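Local coordinates for protein SAM dependent methyltransferase (Agrobacterium tumefaciens, PDB 2IGT) that binds S-adenosylmethionine and probably transfers its methyl group to an acceptor substrate, at residues A42-H46 against P113-L117; L158-G162 against T231-K235; Y163-L169 against W190-Q195; S168-A173 against L200-I205. All blocks are in the same frame, centred on the assembly; numbering follows the deposited sequence. Where two conformers were deposited one is given.

Contact 1: A42-H46 against P113-L117; sequences AGDFH and PLSLL
D44 and S115 are brought together by the torsions of the aspartate: with chi1 at -84° the carboxylate swings toward P113-L117, and chi2 of -4° eclipses OD1 with CA, leaving OD2 as the leading atom. The aspartate sits in a type II' beta turn from A42 to F45, with G43 at positive phi. The turn leads into strand 45-51 of the five-stranded sheet, while the opposing strand 111-116 is the first arm of the beta hairpin completed by strand 119-124. D44 OD2 accepts the backbone N-H of S115 at 2.8 Å from its N, on the anti side of the oxygen and 19° out of the carboxylate plane. Beside this bond, methyl groups flank the turn: L116 CD2 lies 4.1 Å from A42 O and makes the one apolar pair with F45 CB at 4.4 Å, and L114 CD2 stands 4.1 Å from D44 OD2. L116 also rests on P135 and on W141 of helix 138-150. A water completes the join, accepting from D44 N at 2.8 Å and donating to S115 O at 2.6 Å.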
loop_
_atom_site.group_PDB
_atom_site.type_symbol
_atom_site.label_atom_id
_atom_site.label_comp_id
_atom_site.label_asym_id
_atom_site.label_seq_id
_atom_site.Cartn_x
_atom_site.Cartn_y
_atom_site.Cartn_z
ATOM N N ALA A 42 -31.246 -21.747 -7.117
ATOM C CA ALA A 42 -32.626 -21.542 -6.741
ATOM C C ALA A 42 -32.794 -20.075 -6.353
ATOM O O ALA A 42 -31.810 -19.349 -6.199
ATOM C CB ALA A 42 -32.994 -22.473 -5.588
ATOM N N GLY A 43 -34.043 -19.646 -6.232
ATOM C CA GLY A 43 -34.383 -18.377 -5.597
ATOM C C GLY A 43 -33.648 -17.180 -6.176
ATOM O O GLY A 43 -33.914 -16.768 -7.323
ATOM N N ASP A 44 -32.725 -16.624 -5.392
ATOM C CA ASP A 44 -32.125 -15.342 -5.748
ATOM C C ASP A 44 -30.921 -15.445 -6.690
ATOM O O ASP A 44 -30.392 -14.425 -7.100
ATOM C CB ASP A 44 -31.751 -14.527 -4.503
ATOM C CG ASP A 44 -32.920 -13.725 -3.937
ATOM O OD1 ASP A 44 -34.023 -13.710 -4.527
ATOM O OD2 ASP A 44 -32.721 -13.112 -2.877
ATOM N N PHE A 45 -30.476 -16.651 -7.033
ATOM C CA PHE A 45 -29.361 -16.778 -7.967
ATOM C C PHE A 45 -29.619 -17.783 -9.075
ATOM O O PHE A 45 -30.053 -18.914 -8.825
ATOM C CB PHE A 45 -28.026 -17.178 -7.298
ATOM C CG PHE A 45 -26.946 -17.509 -8.308
ATOM C CD1 PHE A 45 -26.324 -16.483 -9.055
ATOM C CD2 PHE A 45 -26.583 -18.840 -8.552
ATOM C CE1 PHE A 45 -25.346 -16.779 -10.022
ATOM C CE2 PHE A 45 -25.614 -19.165 -9.516
ATOM C CZ PHE A 45 -24.969 -18.139 -10.256
ATOM N N HIS A 46 -29.322 -17.386 -10.302
ATOM C CA HIS A 46 -29.000 -18.388 -11.306
ATOM C C HIS A 46 -28.162 -17.832 -12.434
ATOM O O HIS A 46 -28.135 -16.624 -12.686
ATOM C CB HIS A 46 -30.233 -19.101 -11.835
ATOM C CG HIS A 46 -31.186 -18.194 -12.517
ATOM N ND1 HIS A 46 -32.145 -17.480 -11.832
ATOM C CD2 HIS A 46 -31.330 -17.877 -13.826
ATOM C CE1 HIS A 46 -32.842 -16.753 -12.696
ATOM N NE2 HIS A 46 -32.370 -16.981 -13.912
ATOM N N PRO A 113 -30.197 -6.363 -1.387
ATOM C CA PRO A 113 -30.527 -7.517 -0.541
ATOM C C PRO A 113 -30.690 -8.828 -1.319
ATOM O O PRO A 113 -31.279 -8.862 -2.420
ATOM C CB PRO A 113 -31.837 -7.093 0.139
ATOM C CG PRO A 113 -32.492 -6.156 -0.870
ATOM C CD PRO A 113 -31.363 -5.481 -1.629
ATOM N N LEU A 114 -30.135 -9.893 -0.751
ATOM C CA LEU A 114 -30.218 -11.235 -1.318
ATOM C C LEU A 114 -30.569 -12.233 -0.225
ATOM O O LEU A 114 -30.419 -11.925 0.970
ATOM C CB LEU A 114 -28.862 -11.647 -1.916
ATOM C CG LEU A 114 -28.407 -10.895 -3.168
ATOM C CD1 LEU A 114 -27.025 -11.315 -3.605
ATOM C CD2 LEU A 114 -29.415 -11.098 -4.300
ATOM N N SER A 115 -31.056 -13.411 -0.611
ATOM C CA SER A 115 -31.208 -14.505 0.351
ATOM C C SER A 115 -31.028 -15.867 -0.304
ATOM O O SER A 115 -31.498 -16.102 -1.406
ATOM C CB SER A 115 -32.533 -14.422 1.131
ATOM O OG SER A 115 -33.619 -14.948 0.397
ATOM N N LEU A 116 -30.317 -16.748 0.385
ATOM C CA LEU A 116 -30.049 -18.098 -0.106
ATOM C C LEU A 116 -30.161 -19.002 1.095
ATOM O O LEU A 116 -29.684 -18.664 2.186
ATOM C CB LEU A 116 -28.653 -18.229 -0.740
ATOM C CG LEU A 116 -28.381 -17.561 -2.100
ATOM C CD1 LEU A 116 -26.897 -17.719 -2.496
ATOM C CD2 LEU A 116 -29.342 -18.083 -3.228
ATOM N N LEU A 117 -30.825 -20.136 0.903
ATOM C CA LEU A 117 -30.966 -21.117 1.962
ATOM C C LEU A 117 -31.485 -20.490 3.259
ATOM O O LEU A 117 -31.063 -20.856 4.336
ATOM C CB LEU A 117 -29.609 -21.824 2.200
ATOM C CG LEU A 117 -29.707 -23.278 2.646
ATOM C CD1 LEU A 117 -30.500 -24.100 1.607
ATOM C CD2 LEU A 117 -28.292 -23.838 2.879
HETATM O O HOH W 1 -33.061 -17.688 -2.785
#

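Contact 2: L158-G162 against T231-K235; sequences LNLFG and TDPPK. With SAM (S-adenosylmethionine), chain D.
F161 packs its ring against both prolines of T231-K235, placed there by CG lying anti to its own carbonyl carbon (chi1 -55°). The face contact is CH-pi: P233 CA stands over the middle of the F161 ring, 3.6 Å from the centroid and 12° off the normal. P234 CD lies 3.4 Å from F161 CD1, each proline crossing the phenyl side chain at about a right angle. At the ring edge, in plane, T231 OG1 comes 3.5 Å from F161 CD2; this buried hydroxyl has no polar partner in the model. Among backbone bonds, D232 N donates to L160 O (3.2 Å) just past the parallel bridge of L160 with T231. Strands 156-160 and 228-231 are adjacent in the Rossmann-like methyltransferase sheet, and both run out into the cofactor site. Polar and ligand contacts gather here: D232 OD2 takes a weak bond from the SAM amino N (2.8 Å), D232 OD1 pairs with T272 OG1, and one water donates to F161 O and D232 OD2. F161 CD1 meets adenine C4 of SAM obliquely at 3.3 Å.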
loop_
_atom_site.group_PDB
_atom_site.type_symbol
_atom_site.label_atom_id
_atom_site.label_comp_id
_atom_site.label_asym_id
_atom_site.label_seq_id
_atom_site.Cartn_x
_atom_site.Cartn_y
_atom_site.Cartn_z
ATOM N N LEU A 158 -16.133 -24.339 12.727
ATOM C CA LEU A 158 -15.084 -23.376 12.412
ATOM C C LEU A 158 -15.111 -23.105 10.920
ATOM O O LEU A 158 -15.159 -24.034 10.113
ATOM C CB LEU A 158 -13.696 -23.933 12.828
ATOM C CG LEU A 158 -12.424 -23.119 12.521
ATOM C CD1 LEU A 158 -12.411 -21.793 13.325
ATOM C CD2 LEU A 158 -11.215 -23.979 12.873
ATOM N N ASN A 159 -15.052 -21.833 10.555
ATOM C CA ASN A 159 -15.104 -21.416 9.160
ATOM C C ASN A 159 -13.890 -20.534 8.871
ATOM O O ASN A 159 -13.856 -19.360 9.282
ATOM C CB ASN A 159 -16.430 -20.661 8.898
ATOM C CG ASN A 159 -16.629 -20.313 7.423
ATOM O OD1 ASN A 159 -15.947 -20.859 6.544
ATOM N ND2 ASN A 159 -17.559 -19.391 7.147
ATOM N N LEU A 160 -12.877 -21.115 8.223
ATOM C CA LEU A 160 -11.607 -20.414 7.916
ATOM C C LEU A 160 -11.643 -19.733 6.559
ATOM O O LEU A 160 -12.130 -20.329 5.597
ATOM C CB LEU A 160 -10.413 -21.403 7.948
ATOM C CG LEU A 160 -10.234 -22.206 9.236
ATOM C CD1 LEU A 160 -9.026 -23.140 9.086
ATOM C CD2 LEU A 160 -10.040 -21.224 10.426
ATOM N N PHE A 161 -11.094 -18.505 6.488
ATOM C CA PHE A 161 -11.138 -17.661 5.267
ATOM C C PHE A 161 -12.607 -17.389 4.949
ATOM O O PHE A 161 -13.042 -17.556 3.813
ATOM C CB PHE A 161 -10.491 -18.342 4.057
ATOM C CG PHE A 161 -9.070 -18.789 4.291
ATOM C CD1 PHE A 161 -8.003 -17.901 4.074
ATOM C CD2 PHE A 161 -8.793 -20.099 4.708
ATOM C CE1 PHE A 161 -6.674 -18.335 4.262
ATOM C CE2 PHE A 161 -7.470 -20.533 4.898
ATOM C CZ PHE A 161 -6.414 -19.662 4.663
ATOM N N GLY A 162 -13.354 -16.976 5.972
ATOM C CA GLY A 162 -14.819 -16.986 5.905
ATOM C C GLY A 162 -15.476 -15.937 5.010
ATOM O O GLY A 162 -16.661 -16.058 4.695
ATOM N N THR A 231 -12.809 -24.775 5.303
ATOM C CA THR A 231 -11.689 -23.890 4.971
ATOM C C THR A 231 -11.667 -23.616 3.484
ATOM O O THR A 231 -11.750 -24.548 2.661
ATOM C CB THR A 231 -10.343 -24.423 5.541
ATOM O OG1 THR A 231 -9.292 -23.468 5.300
ATOM C CG2 THR A 231 -9.962 -25.825 4.970
ATOM N N ASP A 232 -11.595 -22.326 3.151
ATOM C CA ASP A 232 -11.698 -21.869 1.759
ATOM C C ASP A 232 -10.468 -21.012 1.377
ATOM O O ASP A 232 -10.613 -19.849 1.002
ATOM C CB ASP A 232 -12.995 -21.055 1.577
ATOM C CG ASP A 232 -13.210 -20.615 0.133
ATOM O OD1 ASP A 232 -12.871 -21.391 -0.785
ATOM O OD2 ASP A 232 -13.675 -19.463 -0.072
ATOM N N PRO A 233 -9.253 -21.599 1.459
ATOM C CA PRO A 233 -8.026 -20.819 1.279
ATOM C C PRO A 233 -7.861 -20.345 -0.168
ATOM O O PRO A 233 -8.055 -21.135 -1.108
ATOM C CB PRO A 233 -6.915 -21.833 1.571
ATOM C CG PRO A 233 -7.553 -23.219 1.163
ATOM C CD PRO A 233 -8.956 -23.030 1.724
ATOM N N PRO A 234 -7.440 -19.079 -0.335
ATOM C CA PRO A 234 -7.103 -18.561 -1.657
ATOM C C PRO A 234 -5.751 -19.110 -2.053
ATOM O O PRO A 234 -5.005 -19.603 -1.215
ATOM C CB PRO A 234 -6.991 -17.044 -1.439
ATOM C CG PRO A 234 -6.698 -16.845 0.034
ATOM C CD PRO A 234 -7.252 -18.083 0.755
ATOM N N LYS A 235 -5.427 -18.991 -3.323
ATOM C CA LYS A 235 -4.094 -19.300 -3.788
ATOM C C LYS A 235 -3.030 -18.458 -3.062
ATOM O O LYS A 235 -1.990 -18.999 -2.608
ATOM C CB LYS A 235 -3.977 -19.116 -5.302
ATOM C CG LYS A 235 -2.580 -19.490 -5.755
ATOM C CD LYS A 235 -2.480 -19.679 -7.262
ATOM C CE LYS A 235 -1.128 -20.281 -7.606
ATOM N NZ LYS A 235 -1.121 -20.745 -9.032
HETATM N N SAM D . -11.480 -18.482 -1.528
HETATM C CA SAM D . -12.045 -17.598 -2.584
HETATM C C SAM D . -10.966 -17.335 -3.650
HETATM O O SAM D . -9.792 -17.732 -3.530
HETATM O OXT SAM D . -11.267 -16.726 -4.685
HETATM C CB SAM D . -12.599 -16.290 -1.973
HETATM C CG SAM D . -11.576 -15.183 -1.626
HETATM S SD SAM D . -10.420 -15.649 -0.281
HETATM C CE SAM D . -10.193 -17.412 -0.395
HETATM C "C5'" SAM D . -11.584 -15.729 1.105
HETATM C "C4'" SAM D . -11.155 -14.872 2.283
HETATM O "O4'" SAM D . -9.843 -15.227 2.685
HETATM C "C3'" SAM D . -11.065 -13.366 2.007
HETATM O "O3'" SAM D . -12.145 -12.711 2.652
HETATM C "C2'" SAM D . -9.707 -12.904 2.557
HETATM O "O2'" SAM D . -9.773 -11.749 3.370
HETATM C "C1'" SAM D . -9.320 -14.130 3.403
HETATM N N9 SAM D . -7.892 -14.348 3.623
HETATM C C8 SAM D . -6.843 -14.211 2.732
HETATM N N7 SAM D . -5.701 -14.557 3.358
HETATM C C5 SAM D . -5.989 -14.910 4.641
HETATM C C6 SAM D . -5.195 -15.308 5.724
HETATM N N6 SAM D . -3.883 -15.438 5.599
HETATM N N1 SAM D . -5.808 -15.630 6.932
HETATM C C2 SAM D . -7.166 -15.487 7.065
HETATM N N3 SAM D . -7.961 -15.059 6.009
HETATM C C4 SAM D . -7.368 -14.764 4.816
HETATM O O HOH W 2 -15.000 -18.319 2.031
#

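Contact 3: Y163-L169 against W190-Q195; sequences YTGVASL and WAKENQ. With SAM (S-adenosylmethionine), chain D; ACY (acetic acid), chain G; FMT (formic acid), chain I.
N194 turns its amide toward the loop carbonyl of T164, with CG anti to N194's own carbonyl carbon (chi1 -70°). ND2 then donates to T164 O at 3.0 Å in a nearly straight bond (160°), with the acceptor almost in the amide plane; OD1 of the same amide accepts L122 N, so both ends hold its rotation. A191 CA lies 3.4 Å from T164 O in a CA-H...O contact. L169 crosses N194 and Q195 at about right angles, its two methyls dividing the helix surface: CD1 reaches N194 CB at 3.6 Å, CD2 reaches Q195 CA at 3.7 Å. On the other flank, T164 CG2 sits over one face of the Y163 ring and approaches W190 CE3 obliquely at 4.0 Å, while Y163 CE1 meets the indole at its edge. The loop Y163-G165, with G165 as N-cap, belongs to the glycine-rich turn after strand 156-160 of the Rossmann-like fold. It leads into helix 166-173, which packs beside helix 185-198, with strand 119-124 touching L169, W190 and N194.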
loop_
_atom_site.group_PDB
_atom_site.type_symbol
_atom_site.label_atom_id
_atom_site.label_comp_id
_atom_site.label_asym_id
_atom_site.label_seq_id
_atom_site.Cartn_x
_atom_site.Cartn_y
_atom_site.Cartn_z
ATOM N N TYR A 163 -14.719 -14.911 4.611
ATOM C CA TYR A 163 -15.210 -13.941 3.614
ATOM C C TYR A 163 -16.498 -13.265 4.135
ATOM O O TYR A 163 -16.524 -12.829 5.293
ATOM C CB TYR A 163 -15.399 -14.658 2.261
ATOM C CG TYR A 163 -15.768 -13.792 1.081
ATOM C CD1 TYR A 163 -15.060 -12.626 0.797
ATOM C CD2 TYR A 163 -16.815 -14.164 0.221
ATOM C CE1 TYR A 163 -15.382 -11.836 -0.316
ATOM C CE2 TYR A 163 -17.149 -13.375 -0.890
ATOM C CZ TYR A 163 -16.419 -12.225 -1.159
ATOM O OH TYR A 163 -16.718 -11.414 -2.250
ATOM N N THR A 164 -17.567 -13.209 3.333
ATOM C CA THR A 164 -18.773 -12.518 3.762
ATOM C C THR A 164 -19.645 -13.374 4.688
ATOM O O THR A 164 -20.705 -12.934 5.099
ATOM C CB THR A 164 -19.595 -12.018 2.562
ATOM O OG1 THR A 164 -19.925 -13.133 1.716
ATOM C CG2 THR A 164 -18.808 -10.921 1.752
ATOM N N GLY A 165 -19.190 -14.594 4.988
ATOM C CA GLY A 165 -19.747 -15.392 6.086
ATOM C C GLY A 165 -21.106 -16.027 5.886
ATOM O O GLY A 165 -21.752 -16.378 6.863
ATOM N N VAL A 166 -21.534 -16.249 4.645
ATOM C CA VAL A 166 -22.847 -16.889 4.454
ATOM C C VAL A 166 -22.864 -18.305 5.079
ATOM O O VAL A 166 -23.847 -18.695 5.710
ATOM C CB VAL A 166 -23.302 -16.894 2.979
ATOM C CG1 VAL A 166 -24.623 -17.695 2.808
ATOM C CG2 VAL A 166 -23.521 -15.475 2.525
ATOM N N ALA A 167 -21.758 -19.048 4.962
ATOM C CA ALA A 167 -21.686 -20.372 5.630
ATOM C C ALA A 167 -21.814 -20.234 7.145
ATOM O O ALA A 167 -22.442 -21.068 7.815
ATOM C CB ALA A 167 -20.388 -21.110 5.264
ATOM N N SER A 168 -21.169 -19.205 7.695
ATOM C CA SER A 168 -21.219 -18.949 9.129
ATOM C C SER A 168 -22.655 -18.717 9.551
ATOM O O SER A 168 -23.086 -19.196 10.600
ATOM C CB SER A 168 -20.360 -17.729 9.479
ATOM O OG SER A 168 -19.017 -17.968 9.087
ATOM N N LEU A 169 -23.399 -17.989 8.720
ATOM C CA LEU A 169 -24.775 -17.642 9.055
ATOM C C LEU A 169 -25.719 -18.839 8.924
ATOM O O LEU A 169 -26.602 -19.032 9.778
ATOM C CB LEU A 169 -25.248 -16.443 8.211
ATOM C CG LEU A 169 -24.449 -15.157 8.444
ATOM C CD1 LEU A 169 -24.943 -14.043 7.534
ATOM C CD2 LEU A 169 -24.458 -14.700 9.933
ATOM N N TRP A 190 -18.207 -6.708 6.686
ATOM C CA TRP A 190 -19.240 -7.154 5.745
ATOM C C TRP A 190 -20.038 -8.338 6.287
ATOM O O TRP A 190 -21.261 -8.377 6.164
ATOM C CB TRP A 190 -18.592 -7.609 4.420
ATOM C CG TRP A 190 -17.957 -6.521 3.630
ATOM C CD1 TRP A 190 -18.208 -5.174 3.701
ATOM C CD2 TRP A 190 -16.991 -6.698 2.584
ATOM N NE1 TRP A 190 -17.431 -4.501 2.772
ATOM C CE2 TRP A 190 -16.674 -5.418 2.082
ATOM C CE3 TRP A 190 -16.346 -7.823 2.040
ATOM C CZ2 TRP A 190 -15.744 -5.228 1.047
ATOM C CZ3 TRP A 190 -15.418 -7.631 1.013
ATOM C CH2 TRP A 190 -15.128 -6.338 0.538
ATOM N N ALA A 191 -19.333 -9.315 6.858
ATOM C CA ALA A 191 -19.981 -10.491 7.419
ATOM C C ALA A 191 -20.928 -10.096 8.559
ATOM O O ALA A 191 -22.056 -10.600 8.653
ATOM C CB ALA A 191 -18.927 -11.512 7.881
ATOM N N LYS A 192 -20.463 -9.195 9.423
ATOM C CA LYS A 192 -21.278 -8.672 10.529
ATOM C C LYS A 192 -22.526 -7.945 10.026
ATOM O O LYS A 192 -23.615 -8.102 10.594
ATOM C CB LYS A 192 -20.437 -7.738 11.413
ATOM C CG LYS A 192 -19.418 -8.468 12.294
ATOM C CD LYS A 192 -18.599 -7.465 13.101
ATOM C CE LYS A 192 -17.579 -8.149 13.981
ATOM N NZ LYS A 192 -16.748 -7.149 14.701
ATOM N N GLU A 193 -22.371 -7.141 8.973
ATOM C CA GLU A 193 -23.515 -6.528 8.309
ATOM C C GLU A 193 -24.536 -7.584 7.868
ATOM O O GLU A 193 -25.732 -7.374 8.040
ATOM C CB GLU A 193 -23.088 -5.690 7.101
ATOM C CG GLU A 193 -22.553 -4.326 7.442
ATOM C CD GLU A 193 -22.202 -3.531 6.205
ATOM O OE1 GLU A 193 -23.101 -3.307 5.372
ATOM O OE2 GLU A 193 -21.015 -3.145 6.059
ATOM N N ASN A 194 -24.059 -8.692 7.289
ATOM C CA ASN A 194 -24.920 -9.814 6.912
ATOM C C ASN A 194 -25.579 -10.483 8.124
ATOM O O ASN A 194 -26.772 -10.792 8.110
ATOM C CB ASN A 194 -24.131 -10.847 6.086
ATOM C CG ASN A 194 -23.766 -10.327 4.707
ATOM O OD1 ASN A 194 -24.403 -9.403 4.198
ATOM N ND2 ASN A 194 -22.755 -10.939 4.080
ATOM N N GLN A 195 -24.808 -10.692 9.187
ATOM C CA GLN A 195 -25.396 -11.204 10.422
ATOM C C GLN A 195 -26.594 -10.341 10.907
ATOM O O GLN A 195 -27.658 -10.869 11.301
ATOM C CB GLN A 195 -24.307 -11.310 11.502
ATOM C CG GLN A 195 -24.830 -11.810 12.872
ATOM C CD GLN A 195 -23.812 -11.674 13.967
ATOM O OE1 GLN A 195 -22.878 -10.867 13.860
ATOM N NE2 GLN A 195 -23.976 -12.462 15.038
HETATM N N SAM D . -11.480 -18.482 -1.528
HETATM C CA SAM D . -12.045 -17.598 -2.584
HETATM C C SAM D . -10.966 -17.335 -3.650
HETATM O O SAM D . -9.792 -17.732 -3.530
HETATM O OXT SAM D . -11.267 -16.726 -4.685
HETATM C CB SAM D . -12.599 -16.290 -1.973
HETATM C CG SAM D . -11.576 -15.183 -1.626
HETATM S SD SAM D . -10.420 -15.649 -0.281
HETATM C CE SAM D . -10.193 -17.412 -0.395
HETATM C "C5'" SAM D . -11.584 -15.729 1.105
HETATM C "C4'" SAM D . -11.155 -14.872 2.283
HETATM O "O4'" SAM D . -9.843 -15.227 2.685
HETATM C "C3'" SAM D . -11.065 -13.366 2.007
HETATM O "O3'" SAM D . -12.145 -12.711 2.652
HETATM C "C2'" SAM D . -9.707 -12.904 2.557
HETATM O "O2'" SAM D . -9.773 -11.749 3.370
HETATM C "C1'" SAM D . -9.320 -14.130 3.403
HETATM N N9 SAM D . -7.892 -14.348 3.623
HETATM C C8 SAM D . -6.843 -14.211 2.732
HETATM N N7 SAM D . -5.701 -14.557 3.358
HETATM C C5 SAM D . -5.989 -14.910 4.641
HETATM C C6 SAM D . -5.195 -15.308 5.724
HETATM N N6 SAM D . -3.883 -15.438 5.599
HETATM N N1 SAM D . -5.808 -15.630 6.932
HETATM C C2 SAM D . -7.166 -15.487 7.065
HETATM N N3 SAM D . -7.961 -15.059 6.009
HETATM C C4 SAM D . -7.368 -14.764 4.816
HETATM C C ACY G . -15.408 -5.076 12.108
HETATM O O ACY G . -16.538 -5.389 12.505
HETATM O OXT ACY G . -14.370 -5.630 12.528
HETATM C CH3 ACY G . -15.317 -3.981 11.083
HETATM C C FMT I . -18.072 -13.548 -5.197
HETATM O O1 FMT I . -18.157 -12.743 -4.267
HETATM O O2 FMT I . -18.402 -13.328 -6.363
#

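Contact 4: S168-A173 against L200-I205; sequences SLVAAA and LEQAPI
L169, A172 and A173 meet L200, A203 and I205 without any aromatic ring or planar side chain between them. The flat groups that touch are peptide units: the L169 carbonyl, whose O is 3.5 Å from L200 CD1, and the S168 carbonyl, whose O stands 4.3 Å from I205 CD1. In this Rossmann-like fold, helix 166-173 here leans on the loop that follows helix 185-198 and on the first residue of the edge strand 205-208. That loop opens with a type I beta turn from L200 to A203 and continues through an inverse gamma turn centred on P204, and L200, A203 and I205 all point toward the helix. L200 divides its methyls: CD1 packs beside L169 CB, and CD2 rests 4.0 Å from A173 CA. I205 has its chain extended beyond CG1 (chi2 178°), which carries CD1 forward between two helix residues, 3.7 Å from L169 CD2. No hydrogen bond joins the two segments. The L200 carbonyl is taken up by Q195 NE2 of helix 185-198, and S168 OG by N159 ND2. A172 CB is met by both I205 CD1, at 3.6 Å, and A203 CB, at 4.0 Å.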
loop_
_atom_site.group_PDB
_atom_site.type_symbol
_atom_site.label_atom_id
_atom_site.label_comp_id
_atom_site.label_asym_id
_atom_site.label_seq_id
_atom_site.Cartn_x
_atom_site.Cartn_y
_atom_site.Cartn_z
ATOM N N SER A 168 -21.169 -19.205 7.695
ATOM C CA SER A 168 -21.219 -18.949 9.129
ATOM C C SER A 168 -22.655 -18.717 9.551
ATOM O O SER A 168 -23.086 -19.196 10.600
ATOM C CB SER A 168 -20.360 -17.729 9.479
ATOM O OG SER A 168 -19.017 -17.968 9.087
ATOM N N LEU A 169 -23.399 -17.989 8.720
ATOM C CA LEU A 169 -24.775 -17.642 9.055
ATOM C C LEU A 169 -25.719 -18.839 8.924
ATOM O O LEU A 169 -26.602 -19.032 9.778
ATOM C CB LEU A 169 -25.248 -16.443 8.211
ATOM C CG LEU A 169 -24.449 -15.157 8.444
ATOM C CD1 LEU A 169 -24.943 -14.043 7.534
ATOM C CD2 LEU A 169 -24.458 -14.700 9.933
ATOM N N VAL A 170 -25.498 -19.656 7.889
ATOM C CA VAL A 170 -26.246 -20.917 7.719
ATOM C C VAL A 170 -26.064 -21.808 8.963
ATOM O O VAL A 170 -27.044 -22.297 9.533
ATOM C CB VAL A 170 -25.849 -21.678 6.413
ATOM C CG1 VAL A 170 -26.500 -23.051 6.378
ATOM C CG2 VAL A 170 -26.282 -20.887 5.143
ATOM N N ALA A 171 -24.815 -21.991 9.392
ATOM C CA ALA A 171 -24.524 -22.824 10.573
ATOM C C ALA A 171 -25.184 -22.265 11.833
ATOM O O ALA A 171 -25.857 -22.990 12.585
ATOM C CB ALA A 171 -23.013 -23.009 10.766
ATOM N N ALA A 172 -25.017 -20.965 12.050
ATOM C CA ALA A 172 -25.619 -20.299 13.205
ATOM C C ALA A 172 -27.160 -20.340 13.213
ATOM O O ALA A 172 -27.774 -20.550 14.285
ATOM C CB ALA A 172 -25.093 -18.852 13.328
ATOM N N ALA A 173 -27.787 -20.183 12.048
ATOM C CA ALA A 173 -29.258 -20.274 11.949
ATOM C C ALA A 173 -29.733 -21.660 12.365
ATOM O O ALA A 173 -30.788 -21.804 12.978
ATOM C CB ALA A 173 -29.731 -19.976 10.551
ATOM N N LEU A 200 -29.410 -12.505 12.973
ATOM C CA LEU A 200 -28.619 -13.446 13.744
ATOM C C LEU A 200 -27.675 -12.755 14.719
ATOM O O LEU A 200 -26.724 -13.378 15.193
ATOM C CB LEU A 200 -27.871 -14.418 12.797
ATOM C CG LEU A 200 -28.777 -15.395 12.018
ATOM C CD1 LEU A 200 -28.002 -16.076 10.883
ATOM C CD2 LEU A 200 -29.362 -16.444 12.982
ATOM N N GLU A 201 -27.956 -11.488 15.059
ATOM C CA GLU A 201 -27.100 -10.726 16.004
ATOM C C GLU A 201 -26.890 -11.382 17.362
ATOM O O GLU A 201 -25.823 -11.228 17.969
ATOM C CB GLU A 201 -27.660 -9.324 16.263
ATOM C CG GLU A 201 -27.431 -8.301 15.168
ATOM C CD GLU A 201 -27.803 -6.887 15.627
ATOM O OE1 GLU A 201 -28.887 -6.393 15.210
ATOM O OE2 GLU A 201 -27.015 -6.287 16.413
ATOM N N GLN A 202 -27.896 -12.096 17.850
ATOM C CA GLN A 202 -27.786 -12.751 19.144
ATOM C C GLN A 202 -27.167 -14.147 19.076
ATOM O O GLN A 202 -26.817 -14.706 20.114
ATOM C CB GLN A 202 -29.140 -12.766 19.876
ATOM C CG GLN A 202 -29.337 -11.607 20.878
ATOM C CD GLN A 202 -29.073 -10.234 20.271
ATOM O OE1 GLN A 202 -28.021 -9.636 20.502
ATOM N NE2 GLN A 202 -30.019 -9.739 19.475
ATOM N N ALA A 203 -27.012 -14.699 17.869
ATOM C CA ALA A 203 -26.486 -16.078 17.705
ATOM C C ALA A 203 -25.014 -16.183 18.126
ATOM O O ALA A 203 -24.279 -15.195 18.032
ATOM C CB ALA A 203 -26.676 -16.581 16.276
ATOM N N PRO A 204 -24.580 -17.366 18.613
ATOM C CA PRO A 204 -23.166 -17.535 19.014
ATOM C C PRO A 204 -22.224 -17.609 17.796
ATOM O O PRO A 204 -21.866 -18.703 17.315
ATOM C CB PRO A 204 -23.185 -18.845 19.824
ATOM C CG PRO A 204 -24.341 -19.616 19.227
ATOM C CD PRO A 204 -25.378 -18.582 18.886
ATOM N N ILE A 205 -21.857 -16.441 17.277
ATOM C CA ILE A 205 -20.822 -16.355 16.241
ATOM C C ILE A 205 -19.660 -15.541 16.809
ATOM O O ILE A 205 -19.840 -14.389 17.238
ATOM C CB ILE A 205 -21.328 -15.703 14.960
ATOM C CG1 ILE A 205 -22.576 -16.435 14.444
ATOM C CG2 ILE A 205 -20.190 -15.676 13.871
ATOM C CD1 ILE A 205 -23.168 -15.796 13.197
#

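Overall arrangement
Contacts 2 and 3 are buried and both touch SAM; contacts 1 and 4 are only partly buried. Contact 2 lies deepest, its centre about 7 Å from the centre of the chain, and joins two neighbouring strand ends by backbone and proline-aromatic chemistry. Contacts 3 and 4 share S168 and L169 on helix 166-173: in contact 3 the loop leading into it meets a polar amide and an indole, while contact 4 is mainly aliphatic, with no hydrogen bond across. Side-chain hydrogen bonds join contact 3 to contact 4 and tie the helix to contact 2. Contact 1 joins the turn leading into strand 45-51 to a hairpin through a carboxylate and a water, and touches contact 4 where L117 CD2 packs on V170 CG1.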